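Local coordinates for protein putative polysaccharide binding proteins (DUF1812) (Bacteroides thetaiotaomicron VPI-5482, PDB 3GF8) that is probably a fimbrial assembly or anchor lipoprotein of the outer membrane, and has also been proposed to bind polysaccharide, at residues 82-92 / 103-111; 119-129 / 141-151. All blocks are in the same frame, centred on the assembly; numbering follows the deposited sequence.

Overall arrangement
Contact 1 and contact 2 follow each other along the chain: the pairing of residues 82-92 with 103-111 is complete before that of 119-129 with 141-151 begins, and their centres lie about 12 Å apart. Strands 75-83 and 124-133 are antiparallel neighbours, so the start of contact 1 and the core of contact 2 belong to the same sheet. From there the chain leaves to form strand 89-91, which pairs with strand 105-108 in a separate small antiparallel sheet. Glu121 of contact 2 ties the two together, probably hydrogen-bonding through its carboxylate to Ser88 and through its backbone oxygen to Tyr89, and so links the turn and strand 89-91 of contact 1 to the loop that precedes strand 124-133.

Contact 1 of 2, residues 82-92 / 103-111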
loop_
_atom_site.group_PDB
_atom_site.type_symbol
_atom_site.label_atom_id
_atom_site.label_comp_id
_atom_site.label_asym_id
_atom_site.label_seq_id
_atom_site.Cartn_x
_atom_site.Cartn_y
_atom_site.Cartn_z
ATOM N N TRP A 82 -12.140 0.154 5.698
ATOM C CA TRP A 82 -11.165 0.789 4.818
ATOM C C TRP A 82 -10.935 2.173 5.399
ATOM O O TRP A 82 -11.877 2.861 5.813
ATOM C CB TRP A 82 -11.694 0.930 3.399
ATOM C CG TRP A 82 -11.728 -0.319 2.608
ATOM C CD1 TRP A 82 -12.845 -1.006 2.203
ATOM C CD2 TRP A 82 -10.598 -1.044 2.091
ATOM N NE1 TRP A 82 -12.472 -2.115 1.473
ATOM C CE2 TRP A 82 -11.105 -2.159 1.386
ATOM C CE3 TRP A 82 -9.208 -0.852 2.148
ATOM C CZ2 TRP A 82 -10.275 -3.082 0.756
ATOM C CZ3 TRP A 82 -8.385 -1.759 1.522
ATOM C CH2 TRP A 82 -8.912 -2.857 0.826
ATOM N N ALA A 83 -9.669 2.560 5.473
ATOM C CA ALA A 83 -9.295 3.811 6.087
ATOM C C ALA A 83 -8.483 4.599 5.067
ATOM O O ALA A 83 -7.712 4.031 4.297
ATOM C CB ALA A 83 -8.497 3.577 7.397
ATOM N N GLY A 84 -8.676 5.919 5.085
ATOM C CA GLY A 84 -8.062 6.802 4.110
ATOM C C GLY A 84 -8.688 6.888 2.718
ATOM O O GLY A 84 -8.223 7.694 1.933
ATOM N N ALA A 85 -9.728 6.088 2.398
ATOM C CA ALA A 85 -10.222 6.015 1.010
ATOM C C ALA A 85 -11.018 7.272 0.677
ATOM O O ALA A 85 -12.012 7.586 1.333
ATOM C CB ALA A 85 -11.048 4.737 0.733
ATOM N N ARG A 86 -10.541 8.009 -0.318
ATOM C CA ARG A 86 -11.230 9.216 -0.797
ATOM C C ARG A 86 -11.334 9.144 -2.309
ATOM O O ARG A 86 -11.751 8.107 -2.835
ATOM C CB ARG A 86 -10.525 10.472 -0.298
ATOM C CG ARG A 86 -10.563 10.588 1.230
ATOM C CD ARG A 86 -9.849 11.851 1.665
ATOM N NE ARG A 86 -9.704 11.976 3.108
ATOM C CZ ARG A 86 -10.588 12.552 3.908
ATOM N NH1 ARG A 86 -11.705 13.061 3.418
ATOM N NH2 ARG A 86 -10.361 12.605 5.213
ATOM N N ASP A 87 -10.913 10.179 -3.024
ATOM C CA ASP A 87 -11.174 10.251 -4.457
ATOM C C ASP A 87 -10.442 9.289 -5.353
ATOM O O ASP A 87 -10.853 9.124 -6.487
ATOM C CB ASP A 87 -10.900 11.643 -4.969
ATOM C CG ASP A 87 -11.895 12.636 -4.442
ATOM O OD1 ASP A 87 -13.065 12.232 -4.228
ATOM O OD2 ASP A 87 -11.514 13.812 -4.225
ATOM N N SER A 88 -9.379 8.653 -4.889
ATOM C CA SER A 88 -8.634 7.752 -5.764
ATOM C C SER A 88 -9.308 6.427 -5.990
ATOM O O SER A 88 -8.988 5.727 -6.970
ATOM C CB SER A 88 -7.230 7.496 -5.252
ATOM O OG SER A 88 -6.519 8.712 -5.138
ATOM N N TYR A 89 -10.264 6.088 -5.131
ATOM C CA TYR A 89 -10.770 4.739 -5.105
ATOM C C TYR A 89 -12.277 4.724 -5.250
ATOM O O TYR A 89 -12.942 5.588 -4.706
ATOM C CB TYR A 89 -10.392 4.104 -3.775
ATOM C CG TYR A 89 -8.978 4.372 -3.364
ATOM C CD1 TYR A 89 -7.943 3.665 -3.936
ATOM C CD2 TYR A 89 -8.664 5.318 -2.402
ATOM C CE1 TYR A 89 -6.626 3.875 -3.581
ATOM C CE2 TYR A 89 -7.335 5.525 -2.022
ATOM C CZ TYR A 89 -6.318 4.793 -2.620
ATOM O OH TYR A 89 -4.961 4.973 -2.306
ATOM N N ASP A 90 -12.789 3.734 -5.987
ATOM C CA ASP A 90 -14.209 3.361 -5.922
ATOM C C ASP A 90 -14.357 2.141 -5.076
ATOM O O ASP A 90 -13.730 1.113 -5.360
ATOM C CB ASP A 90 -14.783 3.046 -7.312
ATOM C CG ASP A 90 -14.840 4.284 -8.206
ATOM O OD1 ASP A 90 -15.357 5.350 -7.765
ATOM O OD2 ASP A 90 -14.335 4.193 -9.337
ATOM N N ILE A 91 -15.205 2.243 -4.063
ATOM C CA ILE A 91 -15.559 1.105 -3.232
ATOM C C ILE A 91 -16.993 0.773 -3.616
ATOM O O ILE A 91 -17.841 1.652 -3.644
ATOM C CB ILE A 91 -15.469 1.439 -1.728
ATOM C CG1 ILE A 91 -14.051 1.957 -1.366
ATOM C CG2 ILE A 91 -15.856 0.207 -0.889
ATOM C CD1 ILE A 91 -13.931 2.681 0.054
ATOM N N THR A 92 -17.272 -0.479 -3.940
ATOM C CA THR A 92 -18.633 -0.875 -4.320
ATOM C C THR A 92 -19.645 -0.468 -3.234
ATOM O O THR A 92 -19.329 -0.479 -2.026
ATOM C CB THR A 92 -18.713 -2.389 -4.593
ATOM O OG1 THR A 92 -18.128 -3.078 -3.517
ATOM C CG2 THR A 92 -17.907 -2.794 -5.849
ATOM N N ASP A 103 -19.110 -9.092 -1.992
ATOM C CA ASP A 103 -19.511 -7.985 -2.876
ATOM C C ASP A 103 -18.672 -6.717 -2.726
ATOM O O ASP A 103 -18.750 -5.813 -3.581
ATOM C CB ASP A 103 -20.966 -7.573 -2.629
ATOM C CG ASP A 103 -21.964 -8.637 -3.062
ATOM O OD1 ASP A 103 -21.701 -9.331 -4.054
ATOM O OD2 ASP A 103 -23.013 -8.788 -2.401
ATOM N N LEU A 104 -17.965 -6.603 -1.603
ATOM C CA LEU A 104 -17.222 -5.386 -1.255
ATOM C C LEU A 104 -15.850 -5.413 -1.932
ATOM O O LEU A 104 -15.034 -6.314 -1.678
ATOM C CB LEU A 104 -17.033 -5.262 0.267
ATOM C CG LEU A 104 -16.454 -3.929 0.751
ATOM C CD1 LEU A 104 -17.395 -2.858 0.350
ATOM C CD2 LEU A 104 -16.229 -3.880 2.255
ATOM N N LYS A 105 -15.609 -4.440 -2.807
ATOM C CA LYS A 105 -14.364 -4.405 -3.552
ATOM C C LYS A 105 -13.943 -2.960 -3.666
ATOM O O LYS A 105 -14.780 -2.091 -3.744
ATOM C CB LYS A 105 -14.582 -4.983 -4.932
ATOM C CG LYS A 105 -15.224 -6.362 -4.921
ATOM C CD LYS A 105 -15.381 -6.900 -6.311
ATOM C CE LYS A 105 -15.820 -8.332 -6.246
ATOM N NZ LYS A 105 -16.414 -8.708 -7.508
ATOM N N LEU A 106 -12.640 -2.724 -3.697
ATOM C CA LEU A 106 -12.083 -1.394 -3.800
ATOM C C LEU A 106 -11.250 -1.425 -5.071
ATOM O O LEU A 106 -10.465 -2.354 -5.300
ATOM C CB LEU A 106 -11.266 -1.076 -2.567
ATOM C CG LEU A 106 -10.587 0.310 -2.448
ATOM C CD1 LEU A 106 -10.441 0.745 -1.009
ATOM C CD2 LEU A 106 -9.248 0.291 -3.093
ATOM N N LYS A 107 -11.462 -0.442 -5.932
ATOM C CA LYS A 107 -10.707 -0.386 -7.174
ATOM C C LYS A 107 -10.045 0.976 -7.318
ATOM O O LYS A 107 -10.692 2.005 -7.162
ATOM C CB LYS A 107 -11.605 -0.718 -8.363
ATOM C CG LYS A 107 -10.853 -0.695 -9.660
ATOM C CD LYS A 107 -11.737 -0.919 -10.859
ATOM C CE LYS A 107 -11.719 -2.385 -11.286
ATOM N NZ LYS A 107 -12.631 -2.651 -12.428
ATOM N N LEU A 108 -8.733 0.988 -7.556
ATOM C CA LEU A 108 -8.033 2.239 -7.876
ATOM C C LEU A 108 -8.585 2.748 -9.206
ATOM O O LEU A 108 -8.681 1.984 -10.167
ATOM C CB LEU A 108 -6.520 2.002 -8.000
ATOM C CG LEU A 108 -5.593 3.141 -8.411
ATOM C CD1 LEU A 108 -5.623 4.286 -7.408
ATOM C CD2 LEU A 108 -4.120 2.610 -8.615
ATOM N N LYS A 109 -8.989 4.016 -9.249
ATOM C CA LYS A 109 -9.522 4.604 -10.458
ATOM C C LYS A 109 -8.425 4.743 -11.491
ATOM O O LYS A 109 -7.285 5.114 -11.156
ATOM C CB LYS A 109 -10.113 5.986 -10.152
ATOM C CG LYS A 109 -11.385 5.926 -9.267
ATOM C CD LYS A 109 -11.949 7.333 -9.121
ATOM C CE LYS A 109 -13.061 7.451 -8.127
ATOM N NZ LYS A 109 -13.217 8.879 -7.703
ATOM N N ARG A 110 -8.767 4.431 -12.736
ATOM C CA ARG A 110 -7.876 4.632 -13.883
ATOM C C ARG A 110 -8.648 5.040 -15.140
ATOM O O ARG A 110 -9.828 4.782 -15.281
ATOM C CB ARG A 110 -7.003 3.413 -14.170
ATOM C CG ARG A 110 -7.713 2.240 -14.922
ATOM C CD ARG A 110 -8.961 1.747 -14.177
ATOM N NE ARG A 110 -8.638 1.152 -12.874
ATOM C CZ ARG A 110 -8.419 -0.154 -12.665
ATOM N NH1 ARG A 110 -8.479 -1.019 -13.673
ATOM N NH2 ARG A 110 -8.123 -0.600 -11.438
ATOM N N GLU A 111 -7.948 5.678 -16.045
ATOM C CA GLU A 111 -8.427 5.983 -17.372
ATOM C C GLU A 111 -8.132 4.833 -18.318
ATOM O O GLU A 111 -7.423 3.908 -17.937
ATOM C CB GLU A 111 -7.650 7.164 -17.884
ATOM C CG GLU A 111 -7.863 8.467 -17.143
ATOM C CD GLU A 111 -7.100 9.604 -17.861
ATOM O OE1 GLU A 111 -6.073 9.286 -18.553
ATOM O OE2 GLU A 111 -7.542 10.784 -17.732
HETATM O O HOH W 1 -13.018 -4.625 -0.505
HETATM O O HOH W 2 -14.304 7.873 -4.907
#
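Leu106 holds CG anti to its backbone N (chi1 -179°), which sends its two methyls in among Trp82, Tyr89 and Ile91, while Trp82 swings its ring back beside its own N (chi1 -75°) to receive one of them. Leu106 CD1 sits over the face of the indole, 3.7 Å from the centroid of the Trp82 six-membered ring, a CH-pi contact; CD2 meets Tyr89 CD1 at 3.7 Å. A branched leucine suits this place because each methyl serves a different aromatic. Farther along, Ile91 and Leu104 lie side by side, CG2 of Ile91 3.6 Å from CD1 of Leu104.

The backbones pair antiparallel: Asp90 and Lys107 form a hydrogen-bonded pair, flanked by the non-hydrogen-bonded pairs Tyr89-Leu108 and Ile91-Leu106. At one end the hydroxyl of Thr92 works twice, donating a hydrogen bond to Asp103 O at 2.8 Å and accepting from Lys105 N at 3.0 Å. At the other, Lys109 stretches its extended chain across the Asp90 carboxylate at about a right angle, and its NZ donates to Asp87 O at 2.7 Å. A water joins that ammonium to Tyr89 O. A leucine in place of Lys109 would probably leave the Asp87 carbonyl without this donor and take away a positive charge that lies near the Asp87 and Asp90 carboxylates, though not in salt-bridge contact with them.

Strand 105-108 is the middle of a three-stranded antiparallel sheet, with 89-91 along one edge and 180-182 along the other. Trp82 belongs to strand 75-83 and meets the Tyr125 ring edge-to-face, while Leu108 packs on Leu193 and Phe195, so the three strands touch strand 75-83 through Trp82 and strand 193-195 through Leu108.

Contact 2 of 2, residues 119-129 / 141-151; sequences RMETLWYGEVI and ETINLIRDTKI
Glu141 opens the second segment by laying its CB 3.8 Å from CD1 of Ile129. Two residues on, Ile143 reaches the same isoleucine with CD1, and its CG2 comes within 3.5 Å of Gly126 CA. Glycine suits that position, since a side chain there would run into this methyl.

Asn144 and Glu127 lie side by side, pointing the same way, with amide and carboxylate planes clearly inclined. ND2 donates to OE2 of Glu127, though the modelled separation is too short to be taken literally, and OD1 turns to Lys21 of strand 16-21. The backbones of this pair are joined as well, by Glu127 N to Asn144 O and by a water between Glu127 O and Asn144 N. Leu145 then covers Gly126 with CD2. Ile146 makes both backbone bonds with Tyr125, and its CD1 rests against the carboxylate carbon of Glu127.

The first torsion of Arg147 sets CG over the face of the Trp124 ring, and the extended chain beyond carries the guanidinium to Thr122; ring and guanidinium stand 60° apart. Thr122 CG2 covers a face of the guanidinium, 3.5 Å from Arg147 NE, which itself donates to Thr149 O. Asp148 continues the pairing, N to Leu123 O, and its carboxylate OD1 is held by Asn185. Thr149 sets OG1 between its own N and carbonyl carbon (chi1 48°), where it accepts from Leu123 N at 3.1 Å in a nearly straight bond (170°). A water links the hydroxyls of Thr122 and Thr149 and binds Arg147 NH2 weakly.

The arrangement is a long antiparallel beta hairpin, strands 124-133 and 139-158, flanked by strand 75-83 beside the first arm and strand 16-21 beside the second, consistent with the transthyretin-like beta architecture of the FimB/Mfa2 family.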
loop_
_atom_site.group_PDB
_atom_site.type_symbol
_atom_site.label_atom_id
_atom_site.label_comp_id
_atom_site.label_asym_id
_atom_site.label_seq_id
_atom_site.Cartn_x
_atom_site.Cartn_y
_atom_site.Cartn_z
ATOM N N ARG A 119 -0.074 10.948 -6.785
ATOM C CA ARG A 119 0.181 10.396 -5.473
ATOM C C ARG A 119 -1.157 10.093 -4.832
ATOM O O ARG A 119 -1.883 10.994 -4.563
ATOM C CB ARG A 119 1.010 11.321 -4.578
ATOM C CG ARG A 119 1.281 10.654 -3.211
ATOM C CD ARG A 119 2.262 11.428 -2.410
ATOM N NE ARG A 119 1.732 12.749 -2.094
ATOM C CZ ARG A 119 2.438 13.781 -1.613
ATOM N NH1 ARG A 119 3.744 13.686 -1.365
ATOM N NH2 ARG A 119 1.814 14.925 -1.373
HETATM N N MSE A 120 -1.505 8.821 -4.627
HETATM C CA MSE A 120 -2.774 8.483 -3.978
HETATM C C MSE A 120 -2.774 8.835 -2.496
HETATM O O MSE A 120 -1.769 8.657 -1.825
HETATM C CB MSE A 120 -3.057 7.002 -4.064
HETATM C CG MSE A 120 -3.603 6.583 -5.346
HETATM SE SE MSE A 120 -2.188 5.835 -6.354
HETATM C CE MSE A 120 -2.343 4.162 -5.618
ATOM N N GLU A 121 -3.913 9.282 -1.983
ATOM C CA GLU A 121 -4.113 9.339 -0.530
ATOM C C GLU A 121 -3.946 7.924 0.040
ATOM O O GLU A 121 -4.373 6.896 -0.584
ATOM C CB GLU A 121 -5.474 9.953 -0.173
ATOM C CG GLU A 121 -6.700 9.072 -0.434
ATOM C CD GLU A 121 -7.247 9.109 -1.855
ATOM O OE1 GLU A 121 -6.584 9.619 -2.766
ATOM O OE2 GLU A 121 -8.382 8.616 -2.066
ATOM N N THR A 122 -3.259 7.866 1.173
ATOM C CA THR A 122 -2.810 6.617 1.748
ATOM C C THR A 122 -4.016 5.813 2.182
ATOM O O THR A 122 -4.986 6.361 2.755
ATOM C CB THR A 122 -1.861 6.846 2.919
ATOM O OG1 THR A 122 -0.683 7.460 2.409
ATOM C CG2 THR A 122 -1.495 5.518 3.633
ATOM N N LEU A 123 -3.944 4.526 1.829
ATOM C CA LEU A 123 -5.018 3.591 2.019
ATOM C C LEU A 123 -4.628 2.510 3.044
ATOM O O LEU A 123 -3.553 1.906 2.919
ATOM C CB LEU A 123 -5.347 2.919 0.687
ATOM C CG LEU A 123 -6.523 1.953 0.745
ATOM C CD1 LEU A 123 -7.813 2.745 0.984
ATOM C CD2 LEU A 123 -6.578 1.152 -0.550
ATOM N N TRP A 124 -5.493 2.297 4.042
ATOM C CA TRP A 124 -5.323 1.188 5.002
ATOM C C TRP A 124 -6.506 0.231 4.966
ATOM O O TRP A 124 -7.661 0.656 4.821
ATOM C CB TRP A 124 -5.180 1.690 6.456
ATOM C CG TRP A 124 -3.946 2.473 6.791
ATOM C CD1 TRP A 124 -2.798 1.991 7.345
ATOM C CD2 TRP A 124 -3.761 3.893 6.656
ATOM N NE1 TRP A 124 -1.900 3.020 7.545
ATOM C CE2 TRP A 124 -2.460 4.194 7.124
ATOM C CE3 TRP A 124 -4.553 4.934 6.167
ATOM C CZ2 TRP A 124 -1.935 5.494 7.105
ATOM C CZ3 TRP A 124 -4.028 6.234 6.158
ATOM C CH2 TRP A 124 -2.734 6.494 6.635
ATOM N N TYR A 125 -6.197 -1.060 5.131
ATOM C CA TYR A 125 -7.189 -2.132 5.199
ATOM C C TYR A 125 -7.386 -2.535 6.652
ATOM O O TYR A 125 -6.425 -2.697 7.402
ATOM C CB TYR A 125 -6.721 -3.323 4.366
ATOM C CG TYR A 125 -7.558 -4.544 4.582
ATOM C CD1 TYR A 125 -8.816 -4.659 3.993
ATOM C CD2 TYR A 125 -7.104 -5.596 5.381
ATOM C CE1 TYR A 125 -9.604 -5.786 4.196
ATOM C CE2 TYR A 125 -7.878 -6.734 5.585
ATOM C CZ TYR A 125 -9.138 -6.819 5.007
ATOM O OH TYR A 125 -9.914 -7.924 5.223
ATOM N N GLY A 126 -8.647 -2.657 7.060
ATOM C CA GLY A 126 -8.988 -3.008 8.426
ATOM C C GLY A 126 -9.433 -4.431 8.404
ATOM O O GLY A 126 -10.448 -4.738 7.784
ATOM N N GLU A 127 -8.691 -5.300 9.087
ATOM C CA GLU A 127 -8.959 -6.735 9.020
ATOM C C GLU A 127 -10.318 -7.096 9.643
ATOM O O GLU A 127 -10.840 -6.365 10.531
ATOM C CB GLU A 127 -7.848 -7.529 9.708
ATOM C CG GLU A 127 -6.442 -7.044 9.365
ATOM C CD GLU A 127 -5.376 -7.951 9.930
ATOM O OE1 GLU A 127 -5.237 -9.067 9.414
ATOM O OE2 GLU A 127 -4.666 -7.546 10.868
ATOM N N VAL A 128 -10.891 -8.195 9.144
ATOM C CA VAL A 128 -12.222 -8.666 9.548
ATOM C C VAL A 128 -12.171 -9.223 10.973
ATOM O O VAL A 128 -11.284 -9.992 11.285
ATOM C CB VAL A 128 -12.744 -9.782 8.607
ATOM C CG1 VAL A 128 -14.062 -10.394 9.134
ATOM C CG2 VAL A 128 -12.913 -9.276 7.223
ATOM N N ILE A 129 -13.106 -8.820 11.829
ATOM C CA ILE A 129 -13.219 -9.378 13.175
ATOM C C ILE A 129 -14.641 -9.894 13.446
ATOM O O ILE A 129 -15.633 -9.392 12.882
ATOM C CB ILE A 129 -12.831 -8.335 14.233
ATOM C CG1 ILE A 129 -13.714 -7.084 14.109
ATOM C CG2 ILE A 129 -11.344 -7.944 14.091
ATOM C CD1 ILE A 129 -13.677 -6.194 15.342
ATOM N N GLU A 141 -14.306 -2.984 20.549
ATOM C CA GLU A 141 -13.598 -3.866 19.626
ATOM C C GLU A 141 -12.401 -3.109 19.017
ATOM O O GLU A 141 -12.371 -1.873 18.991
ATOM C CB GLU A 141 -14.528 -4.344 18.520
ATOM C CG GLU A 141 -15.832 -4.966 19.016
ATOM C CD GLU A 141 -15.635 -6.318 19.681
ATOM O OE1 GLU A 141 -14.659 -7.036 19.340
ATOM O OE2 GLU A 141 -16.472 -6.651 20.539
ATOM N N THR A 142 -11.423 -3.843 18.528
ATOM C CA THR A 142 -10.265 -3.224 17.879
ATOM C C THR A 142 -10.123 -3.635 16.410
ATOM O O THR A 142 -10.035 -4.841 16.083
ATOM C CB THR A 142 -8.949 -3.616 18.585
ATOM O OG1 THR A 142 -9.050 -3.351 19.984
ATOM C CG2 THR A 142 -7.767 -2.838 17.991
ATOM N N ILE A 143 -10.053 -2.645 15.536
ATOM C CA ILE A 143 -9.712 -2.891 14.130
ATOM C C ILE A 143 -8.209 -2.706 13.904
ATOM O O ILE A 143 -7.620 -1.709 14.290
ATOM C CB ILE A 143 -10.517 -2.024 13.162
ATOM C CG1 ILE A 143 -12.005 -2.414 13.239
ATOM C CG2 ILE A 143 -10.050 -2.280 11.718
ATOM C CD1 ILE A 143 -12.303 -3.824 12.537
ATOM N N ASN A 144 -7.596 -3.719 13.305
ATOM C CA ASN A 144 -6.186 -3.670 12.971
ATOM C C ASN A 144 -5.948 -3.256 11.505
ATOM O O ASN A 144 -6.456 -3.899 10.597
ATOM C CB ASN A 144 -5.525 -5.012 13.227
ATOM C CG ASN A 144 -4.053 -4.943 13.046
ATOM O OD1 ASN A 144 -3.389 -4.134 13.672
ATOM N ND2 ASN A 144 -3.534 -5.741 12.131
ATOM N N LEU A 145 -5.152 -2.202 11.320
ATOM C CA LEU A 145 -4.964 -1.569 10.006
ATOM C C LEU A 145 -3.637 -1.939 9.381
ATOM O O LEU A 145 -2.576 -1.890 10.050
ATOM C CB LEU A 145 -5.028 -0.038 10.113
ATOM C CG LEU A 145 -6.398 0.494 10.482
ATOM C CD1 LEU A 145 -6.369 2.055 10.679
ATOM C CD2 LEU A 145 -7.380 0.032 9.436
ATOM N N ILE A 146 -3.713 -2.256 8.093
ATOM C CA ILE A 146 -2.571 -2.639 7.273
ATOM C C ILE A 146 -2.454 -1.678 6.095
ATOM O O ILE A 146 -3.425 -1.486 5.337
ATOM C CB ILE A 146 -2.792 -4.076 6.741
ATOM C CG1 ILE A 146 -2.808 -5.073 7.922
ATOM C CG2 ILE A 146 -1.720 -4.466 5.704
ATOM C CD1 ILE A 146 -3.102 -6.428 7.504
ATOM N N ARG A 147 -1.267 -1.109 5.904
ATOM C CA ARG A 147 -1.081 -0.126 4.867
ATOM C C ARG A 147 -0.945 -0.804 3.546
ATOM O O ARG A 147 -0.155 -1.742 3.402
ATOM C CB ARG A 147 0.121 0.777 5.129
ATOM C CG ARG A 147 0.197 1.906 4.144
ATOM C CD ARG A 147 1.116 3.045 4.593
ATOM N NE ARG A 147 1.547 3.827 3.439
ATOM C CZ ARG A 147 2.342 4.881 3.499
ATOM N NH1 ARG A 147 2.848 5.293 4.651
ATOM N NH2 ARG A 147 2.647 5.528 2.395
ATOM N N ASP A 148 -1.727 -0.325 2.572
ATOM C CA ASP A 148 -1.795 -0.970 1.258
ATOM C C ASP A 148 -1.073 -0.191 0.151
ATOM O O ASP A 148 -0.684 -0.762 -0.892
ATOM C CB ASP A 148 -3.273 -1.148 0.859
ATOM C CG ASP A 148 -3.903 -2.421 1.417
ATOM O OD1 ASP A 148 -3.214 -3.245 2.059
ATOM O OD2 ASP A 148 -5.118 -2.595 1.197
ATOM N N THR A 149 -0.938 1.115 0.340
ATOM C CA THR A 149 -0.287 1.953 -0.640
ATOM C C THR A 149 1.194 2.112 -0.254
ATOM O O THR A 149 1.540 2.230 0.932
ATOM C CB THR A 149 -0.987 3.293 -0.779
ATOM O OG1 THR A 149 -1.232 3.843 0.509
ATOM C CG2 THR A 149 -2.307 3.123 -1.524
ATOM N N LYS A 150 2.055 2.080 -1.273
ATOM C CA LYS A 150 3.491 2.010 -1.072
ATOM C C LYS A 150 4.190 3.132 -1.874
ATOM O O LYS A 150 3.991 3.292 -3.088
ATOM C CB LYS A 150 3.982 0.620 -1.489
ATOM C CG LYS A 150 3.266 -0.510 -0.791
ATOM C CD LYS A 150 3.599 -0.576 0.734
ATOM C CE LYS A 150 2.507 -1.273 1.533
ATOM N NZ LYS A 150 2.907 -1.543 2.971
ATOM N N ILE A 151 5.002 3.909 -1.187
ATOM C CA ILE A 151 5.680 5.022 -1.793
ATOM C C ILE A 151 7.127 4.592 -1.980
ATOM O O ILE A 151 7.720 3.959 -1.096
ATOM C CB ILE A 151 5.519 6.267 -0.929
ATOM C CG1 ILE A 151 4.025 6.667 -0.925
ATOM C CG2 ILE A 151 6.402 7.390 -1.467
ATOM C CD1 ILE A 151 3.696 7.862 -0.142
HETATM O O HOH W 3 0.557 5.919 0.476
HETATM O O HOH W 4 -9.074 -5.969 12.587
#